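Local coordinates for protein pyruvate carboxylase n-terminal domain (Aquifex aeolicus, PDB 1ULZ) that is the biotin carboxylase subunit of a pyruvate carboxylase, an ATP-grasp family protein that pairs with a second chain in its assembly, at residues A[128-133]-A[197-202]; A[61-66]-A[91-96]. The protein carries 1 engineered substitution. One frame throughout, in Å; residues are numbered along the deposited sequence.

Contact 1. Residues A[128-133]-A[197-202]; sequences PVVPGS and LLEKFI
With OG of S133 turned between its own backbone N and carbonyl carbon (chi1 56°), the hydroxyl faces the backbone of L198 and accepts a nearly straight hydrogen bond from L198 N, 3.0 Å from S133 OG. The same oxygen is hydrogen-bonded to G135 O, so a short serine side chain suits a place where both partners are backbone groups. S133 N in turn gives its hydrogen to L198 O at 2.8 Å. Further on, K200 N reaches P131 O at 2.9 Å. Between these bonds G132 bridges E199 antiparallel; its CA lies 3.2 Å from L198 O, and a glycine, lacking CB, allows the backbones this close. V130 lays CG1 against E199 CG (3.6 Å), while its CG2 meets I202 CG1. The aliphatic part of K200 crosses the P131 ring, CD to CG 3.6 Å, before the chain carries its ammonium group off from the loop. Loop 128-133 thus runs along strand 196-200, which, at the edge of the small three-stranded antiparallel sheet of the ATP-grasp region, pairs on its other side with strand 154-158; helix 140-150 packs on P131, S133 and L198, and Y284 of strand 283-289 touches V130, P131, K200 and I202.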
ATOM      1  N   PRO A 128      -8.707   9.951  33.074  1.00 27.94           N
ATOM      2  CA  PRO A 128      -7.954  11.087  33.612  1.00 28.48           C
ATOM      3  C   PRO A 128      -8.147  12.364  32.807  1.00 28.42           C
ATOM      4  O   PRO A 128      -8.156  12.346  31.574  1.00 28.72           O
ATOM      5  CB  PRO A 128      -6.508  10.593  33.577  1.00 29.14           C
ATOM      6  CG  PRO A 128      -6.510   9.629  32.423  1.00 29.19           C
ATOM      7  CD  PRO A 128      -7.798   8.879  32.639  1.00 27.66           C
ATOM      8  N   VAL A 129      -8.310  13.468  33.524  1.00 26.65           N
ATOM      9  CA  VAL A 129      -8.493  14.772  32.912  1.00 26.93           C
ATOM     10  C   VAL A 129      -7.493  15.712  33.574  1.00 27.50           C
ATOM     11  O   VAL A 129      -6.907  15.368  34.602  1.00 27.41           O
ATOM     12  CB  VAL A 129      -9.926  15.303  33.146  1.00 27.26           C
ATOM     13  CG1 VAL A 129     -10.940  14.329  32.564  1.00 27.29           C
ATOM     14  CG2 VAL A 129     -10.173  15.499  34.634  1.00 25.17           C
ATOM     15  N   VAL A 130      -7.284  16.888  32.990  1.00 26.53           N
ATOM     16  CA  VAL A 130      -6.340  17.836  33.565  1.00 27.65           C
ATOM     17  C   VAL A 130      -6.874  18.306  34.919  1.00 26.57           C
ATOM     18  O   VAL A 130      -7.980  18.830  35.011  1.00 26.52           O
ATOM     19  CB  VAL A 130      -6.135  19.059  32.642  1.00 28.13           C
ATOM     20  CG1 VAL A 130      -5.248  20.085  33.326  1.00 29.59           C
ATOM     21  CG2 VAL A 130      -5.505  18.621  31.329  1.00 28.90           C
ATOM     22  N   PRO A 131      -6.092  18.112  35.988  1.00 26.50           N
ATOM     23  CA  PRO A 131      -6.532  18.532  37.323  1.00 27.29           C
ATOM     24  C   PRO A 131      -6.574  20.048  37.487  1.00 26.87           C
ATOM     25  O   PRO A 131      -5.838  20.778  36.833  1.00 26.90           O
ATOM     26  CB  PRO A 131      -5.521  17.859  38.247  1.00 27.66           C
ATOM     27  CG  PRO A 131      -4.271  17.838  37.416  1.00 28.22           C
ATOM     28  CD  PRO A 131      -4.787  17.432  36.049  1.00 26.45           C
ATOM     29  N   GLY A 132      -7.456  20.514  38.358  1.00 28.45           N
ATOM     30  CA  GLY A 132      -7.586  21.940  38.588  1.00 30.18           C
ATOM     31  C   GLY A 132      -8.566  22.200  39.710  1.00 31.27           C
ATOM     32  O   GLY A 132      -8.902  21.291  40.471  1.00 31.17           O
ATOM     33  N   SER A 133      -9.035  23.436  39.816  1.00 31.26           N
ATOM     34  CA  SER A 133      -9.972  23.789  40.869  1.00 32.52           C
ATOM     35  C   SER A 133     -11.369  23.245  40.603  1.00 34.10           C
ATOM     36  O   SER A 133     -11.803  23.139  39.460  1.00 34.15           O
ATOM     37  CB  SER A 133     -10.034  25.311  41.028  1.00 30.44           C
ATOM     38  OG  SER A 133     -10.364  25.928  39.801  1.00 28.49           O
ATOM     39  N   LEU A 197     -10.243  30.590  38.410  1.00 29.93           N
ATOM     40  CA  LEU A 197     -10.112  29.146  38.304  1.00 29.09           C
ATOM     41  C   LEU A 197      -8.621  28.833  38.201  1.00 28.37           C
ATOM     42  O   LEU A 197      -7.853  29.635  37.667  1.00 27.75           O
ATOM     43  CB  LEU A 197     -10.817  28.639  37.041  1.00 30.90           C
ATOM     44  CG  LEU A 197     -12.320  28.880  36.870  1.00 32.85           C
ATOM     45  CD1 LEU A 197     -12.741  28.436  35.472  1.00 33.31           C
ATOM     46  CD2 LEU A 197     -13.103  28.112  37.932  1.00 33.94           C
ATOM     47  N   LEU A 198      -8.211  27.683  38.723  1.00 26.87           N
ATOM     48  CA  LEU A 198      -6.814  27.261  38.647  1.00 27.20           C
ATOM     49  C   LEU A 198      -6.810  25.925  37.896  1.00 26.29           C
ATOM     50  O   LEU A 198      -7.732  25.125  38.043  1.00 26.56           O
ATOM     51  CB  LEU A 198      -6.214  27.068  40.047  1.00 26.16           C
ATOM     52  CG  LEU A 198      -4.682  26.983  40.089  1.00 28.53           C
ATOM     53  CD1 LEU A 198      -4.106  28.372  39.883  1.00 29.67           C
ATOM     54  CD2 LEU A 198      -4.198  26.425  41.417  1.00 28.80           C
ATOM     55  N   GLU A 199      -5.779  25.689  37.095  1.00 25.02           N
ATOM     56  CA  GLU A 199      -5.672  24.453  36.324  1.00 26.49           C
ATOM     57  C   GLU A 199      -4.205  24.079  36.182  1.00 25.33           C
ATOM     58  O   GLU A 199      -3.344  24.945  36.155  1.00 24.61           O
ATOM     59  CB  GLU A 199      -6.282  24.662  34.928  1.00 29.13           C
ATOM     60  CG  GLU A 199      -6.103  23.500  33.957  1.00 35.33           C
ATOM     61  CD  GLU A 199      -6.193  23.940  32.492  1.00 39.13           C
ATOM     62  OE1 GLU A 199      -7.184  24.620  32.130  1.00 38.68           O
ATOM     63  OE2 GLU A 199      -5.269  23.607  31.707  1.00 40.22           O
ATOM     64  N   LYS A 200      -3.912  22.788  36.094  1.00 25.72           N
ATOM     65  CA  LYS A 200      -2.534  22.359  35.924  1.00 26.66           C
ATOM     66  C   LYS A 200      -2.111  22.782  34.518  1.00 26.90           C
ATOM     67  O   LYS A 200      -2.892  22.653  33.574  1.00 26.36           O
ATOM     68  CB  LYS A 200      -2.436  20.843  36.057  1.00 28.81           C
ATOM     69  CG  LYS A 200      -1.020  20.317  36.204  1.00 28.85           C
ATOM     70  CD  LYS A 200      -1.025  18.790  36.188  1.00 31.24           C
ATOM     71  CE  LYS A 200       0.269  18.222  36.733  1.00 32.27           C
ATOM     72  NZ  LYS A 200       1.451  18.669  35.960  1.00 36.59           N
ATOM     73  N   PHE A 201      -0.891  23.300  34.383  1.00 25.73           N
ATOM     74  CA  PHE A 201      -0.366  23.737  33.090  1.00 25.90           C
ATOM     75  C   PHE A 201       0.405  22.592  32.443  1.00 26.65           C
ATOM     76  O   PHE A 201       1.444  22.175  32.958  1.00 25.26           O
ATOM     77  CB  PHE A 201       0.588  24.932  33.269  1.00 26.09           C
ATOM     78  CG  PHE A 201       1.151  25.477  31.968  1.00 27.13           C
ATOM     79  CD1 PHE A 201       2.325  26.218  31.964  1.00 25.49           C
ATOM     80  CD2 PHE A 201       0.488  25.286  30.766  1.00 26.52           C
ATOM     81  CE1 PHE A 201       2.826  26.758  30.792  1.00 27.00           C
ATOM     82  CE2 PHE A 201       0.984  25.826  29.583  1.00 28.12           C
ATOM     83  CZ  PHE A 201       2.157  26.566  29.596  1.00 26.77           C
ATOM     84  N   ILE A 202      -0.105  22.085  31.322  1.00 27.48           N
ATOM     85  CA  ILE A 202       0.565  21.001  30.595  1.00 29.46           C
ATOM     86  C   ILE A 202       1.335  21.694  29.482  1.00 30.32           C
ATOM     87  O   ILE A 202       0.798  21.948  28.403  1.00 30.74           O
ATOM     88  CB  ILE A 202      -0.445  20.014  29.971  1.00 30.02           C
ATOM     89  CG1 ILE A 202      -1.454  19.569  31.031  1.00 31.37           C
ATOM     90  CG2 ILE A 202       0.291  18.794  29.434  1.00 30.06           C
ATOM     91  CD1 ILE A 202      -0.811  18.923  32.247  1.00 31.07           C
TER

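Contact 2. Residues A[61-66]-A[91-96]; sequences NKQRII and AKMCEE
I66 and M93 make the tight centre of this helix pair: CD1 of I66 presses on M93 CB at 3.3 Å, shorter than usual for two carbons, and also lies 3.8 Å from C94 N. With CG1 anti to the carbonyl carbon (chi1 -78°) and the chain extended beyond it, the isoleucine sends its end methyl straight at the neighbouring backbone. Lower on the same side chain, CG1 of I66 rests against C94 SG at 4.3 Å. The small thiol also touches I77 of strand 76-78, and F90 adds a ring against I66. Helices 62-71 and 88-96 run in roughly the same direction, crossing at -34° with local axes 10.5 Å apart, as neighbouring helices flanking the parallel sheet of a Rossmann-like domain; the chain between them passes through strand 76-78, which lies in that sheet. Toward solvent the packing is looser, and on the 88-96 side it rests on the end of M93, which meets K62 and Q63. Its flexible thioether bends at chi3 (69°), so that M93 SD lies 3.8 Å from K62 CE, and M93 CE lies 3.5 Å from OE1 of exposed Q63. K62 offers methylenes to the sulfur while its ammonium forms a long, weak ion pair with E89; Q63 NE2 is hydrogen-bonded to N67 OD1.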
ATOM      1  N   ASN A  61     -28.034  19.843   4.312  1.00 30.02           N
ATOM      2  CA  ASN A  61     -29.488  19.854   4.368  1.00 28.32           C
ATOM      3  C   ASN A  61     -29.977  18.483   4.811  1.00 27.73           C
ATOM      4  O   ASN A  61     -30.128  17.563   4.007  1.00 25.28           O
ATOM      5  CB  ASN A  61     -30.082  20.217   3.008  1.00 30.03           C
ATOM      6  CG  ASN A  61     -31.546  20.590   3.106  1.00 31.81           C
ATOM      7  OD1 ASN A  61     -32.356  19.812   3.603  1.00 32.05           O
ATOM      8  ND2 ASN A  61     -31.891  21.789   2.640  1.00 30.59           N
ATOM      9  N   LYS A  62     -30.220  18.368   6.110  1.00 27.61           N
ATOM     10  CA  LYS A  62     -30.660  17.122   6.724  1.00 27.85           C
ATOM     11  C   LYS A  62     -31.861  16.420   6.082  1.00 27.75           C
ATOM     12  O   LYS A  62     -31.795  15.230   5.757  1.00 26.60           O
ATOM     13  CB  LYS A  62     -30.944  17.365   8.213  1.00 27.88           C
ATOM     14  CG  LYS A  62     -29.723  17.784   9.019  1.00 25.43           C
ATOM     15  CD  LYS A  62     -30.019  17.823  10.519  1.00 26.83           C
ATOM     16  CE  LYS A  62     -31.071  18.866  10.858  1.00 27.67           C
ATOM     17  NZ  LYS A  62     -30.570  20.243  10.565  1.00 27.58           N
ATOM     18  N   GLN A  63     -32.953  17.149   5.894  1.00 27.73           N
ATOM     19  CA  GLN A  63     -34.158  16.555   5.328  1.00 27.22           C
ATOM     20  C   GLN A  63     -34.045  16.154   3.861  1.00 26.23           C
ATOM     21  O   GLN A  63     -34.544  15.104   3.463  1.00 25.81           O
ATOM     22  CB  GLN A  63     -35.344  17.503   5.511  1.00 29.83           C
ATOM     23  CG  GLN A  63     -36.665  16.865   5.159  1.00 32.73           C
ATOM     24  CD  GLN A  63     -36.921  15.622   5.987  1.00 36.23           C
ATOM     25  OE1 GLN A  63     -36.801  15.655   7.211  1.00 38.34           O
ATOM     26  NE2 GLN A  63     -37.280  14.522   5.326  1.00 36.29           N
ATOM     27  N   ARG A  64     -33.399  16.981   3.049  1.00 25.54           N
ATOM     28  CA  ARG A  64     -33.255  16.652   1.632  1.00 25.57           C
ATOM     29  C   ARG A  64     -32.474  15.352   1.455  1.00 24.35           C
ATOM     30  O   ARG A  64     -32.821  14.508   0.623  1.00 23.61           O
ATOM     31  CB  ARG A  64     -32.534  17.774   0.882  1.00 25.00           C
ATOM     32  CG  ARG A  64     -32.469  17.527  -0.613  1.00 27.86           C
ATOM     33  CD  ARG A  64     -31.717  18.619  -1.354  1.00 29.10           C
ATOM     34  NE  ARG A  64     -32.428  19.891  -1.339  1.00 30.48           N
ATOM     35  CZ  ARG A  64     -31.928  21.013  -0.834  1.00 32.76           C
ATOM     36  NH1 ARG A  64     -32.640  22.134  -0.860  1.00 32.38           N
ATOM     37  NH2 ARG A  64     -30.712  21.010  -0.298  1.00 31.56           N
ATOM     38  N   ILE A  65     -31.420  15.196   2.249  1.00 23.83           N
ATOM     39  CA  ILE A  65     -30.581  14.009   2.178  1.00 23.88           C
ATOM     40  C   ILE A  65     -31.342  12.766   2.629  1.00 24.04           C
ATOM     41  O   ILE A  65     -31.249  11.709   2.001  1.00 24.69           O
ATOM     42  CB  ILE A  65     -29.294  14.209   3.010  1.00 23.22           C
ATOM     43  CG1 ILE A  65     -28.388  15.217   2.293  1.00 21.54           C
ATOM     44  CG2 ILE A  65     -28.574  12.878   3.210  1.00 23.08           C
ATOM     45  CD1 ILE A  65     -27.224  15.710   3.117  1.00 22.83           C
ATOM     46  N   ILE A  66     -32.102  12.890   3.713  1.00 25.14           N
ATOM     47  CA  ILE A  66     -32.900  11.769   4.201  1.00 24.78           C
ATOM     48  C   ILE A  66     -33.931  11.402   3.135  1.00 25.24           C
ATOM     49  O   ILE A  66     -34.111  10.229   2.804  1.00 25.76           O
ATOM     50  CB  ILE A  66     -33.610  12.127   5.536  1.00 25.55           C
ATOM     51  CG1 ILE A  66     -32.604  12.029   6.687  1.00 26.02           C
ATOM     52  CG2 ILE A  66     -34.797  11.205   5.771  1.00 24.09           C
ATOM     53  CD1 ILE A  66     -33.166  12.396   8.042  1.00 27.32           C
ATOM     54  N   ALA A  91     -28.598  12.292  12.978  1.00 24.29           N
ATOM     55  CA  ALA A  91     -28.548  10.882  13.342  1.00 24.76           C
ATOM     56  C   ALA A  91     -29.915  10.431  13.861  1.00 24.29           C
ATOM     57  O   ALA A  91     -30.383   9.340  13.536  1.00 23.64           O
ATOM     58  CB  ALA A  91     -27.475  10.653  14.402  1.00 22.80           C
ATOM     59  N   LYS A  92     -30.553  11.282  14.662  1.00 24.76           N
ATOM     60  CA  LYS A  92     -31.870  10.972  15.218  1.00 26.02           C
ATOM     61  C   LYS A  92     -32.892  10.872  14.082  1.00 26.45           C
ATOM     62  O   LYS A  92     -33.664   9.912  14.000  1.00 26.12           O
ATOM     63  CB  LYS A  92     -32.277  12.064  16.213  1.00 27.37           C
ATOM     64  CG  LYS A  92     -33.604  11.849  16.931  1.00 31.05           C
ATOM     65  CD  LYS A  92     -33.824  12.958  17.965  1.00 35.51           C
ATOM     66  CE  LYS A  92     -35.180  12.846  18.675  1.00 37.60           C
ATOM     67  NZ  LYS A  92     -36.325  13.046  17.734  1.00 39.89           N
ATOM     68  N   MET A  93     -32.882  11.862  13.195  1.00 27.07           N
ATOM     69  CA  MET A  93     -33.802  11.868  12.066  1.00 27.82           C
ATOM     70  C   MET A  93     -33.650  10.606  11.209  1.00 27.68           C
ATOM     71  O   MET A  93     -34.643  10.030  10.762  1.00 28.07           O
ATOM     72  CB  MET A  93     -33.579  13.128  11.229  1.00 28.47           C
ATOM     73  CG  MET A  93     -34.043  14.408  11.912  1.00 30.99           C
ATOM     74  SD  MET A  93     -33.371  15.912  11.151  1.00 32.35           S
ATOM     75  CE  MET A  93     -34.234  15.907   9.559  1.00 31.88           C
ATOM     76  N   CYS A  94     -32.412  10.165  10.991  1.00 27.88           N
ATOM     77  CA  CYS A  94     -32.171   8.961  10.199  1.00 27.57           C
ATOM     78  C   CYS A  94     -32.863   7.757  10.832  1.00 28.51           C
ATOM     79  O   CYS A  94     -33.555   6.992  10.154  1.00 27.35           O
ATOM     80  CB  CYS A  94     -30.667   8.677  10.094  1.00 27.12           C
ATOM     81  SG  CYS A  94     -29.777   9.714   8.908  1.00 27.44           S
ATOM     82  N   GLU A  95     -32.662   7.592  12.138  1.00 29.61           N
ATOM     83  CA  GLU A  95     -33.260   6.481  12.872  1.00 30.97           C
ATOM     84  C   GLU A  95     -34.777   6.492  12.707  1.00 30.55           C
ATOM     85  O   GLU A  95     -35.372   5.494  12.318  1.00 29.99           O
ATOM     86  CB  GLU A  95     -32.911   6.575  14.360  1.00 31.41           C
ATOM     87  CG  GLU A  95     -33.359   5.372  15.175  1.00 35.28           C
ATOM     88  CD  GLU A  95     -33.141   5.559  16.670  1.00 37.09           C
ATOM     89  OE1 GLU A  95     -33.943   6.277  17.309  1.00 39.31           O
ATOM     90  OE2 GLU A  95     -32.161   4.993  17.203  1.00 36.83           O
ATOM     91  N   GLU A  96     -35.392   7.634  12.993  1.00 30.46           N
ATOM     92  CA  GLU A  96     -36.840   7.782  12.894  1.00 31.91           C
ATOM     93  C   GLU A  96     -37.373   7.490  11.496  1.00 31.13           C
ATOM     94  O   GLU A  96     -38.515   7.060  11.339  1.00 29.59           O
ATOM     95  CB  GLU A  96     -37.234   9.195  13.335  1.00 34.04           C
ATOM     96  CG  GLU A  96     -36.649   9.550  14.700  1.00 38.21           C
ATOM     97  CD  GLU A  96     -37.002  10.943  15.175  1.00 40.67           C
ATOM     98  OE1 GLU A  96     -36.970  11.892  14.353  1.00 42.99           O
ATOM     99  OE2 GLU A  96     -37.293  11.098  16.383  1.00 42.44           O
TER

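In the fold
Contact 2 is complete in the sequence before the first residue of contact 1, and the two belong to different parts of the protein: contact 2 lies in the N-terminal, Rossmann-like part and contact 1 in the ATP-grasp part. Their centres are 39 Å apart and their nearest atoms about 25 Å, so neither touches the other. The centres lie about 23 Å (contact 1) and 24 Å (contact 2) from the centre of the chain. They also differ in kind: contact 1 adds a loop to the edge of a small antiparallel sheet largely through backbone hydrogen bonds, whereas contact 2 joins two helices through side chains. The second chain of the assembly reaches neither.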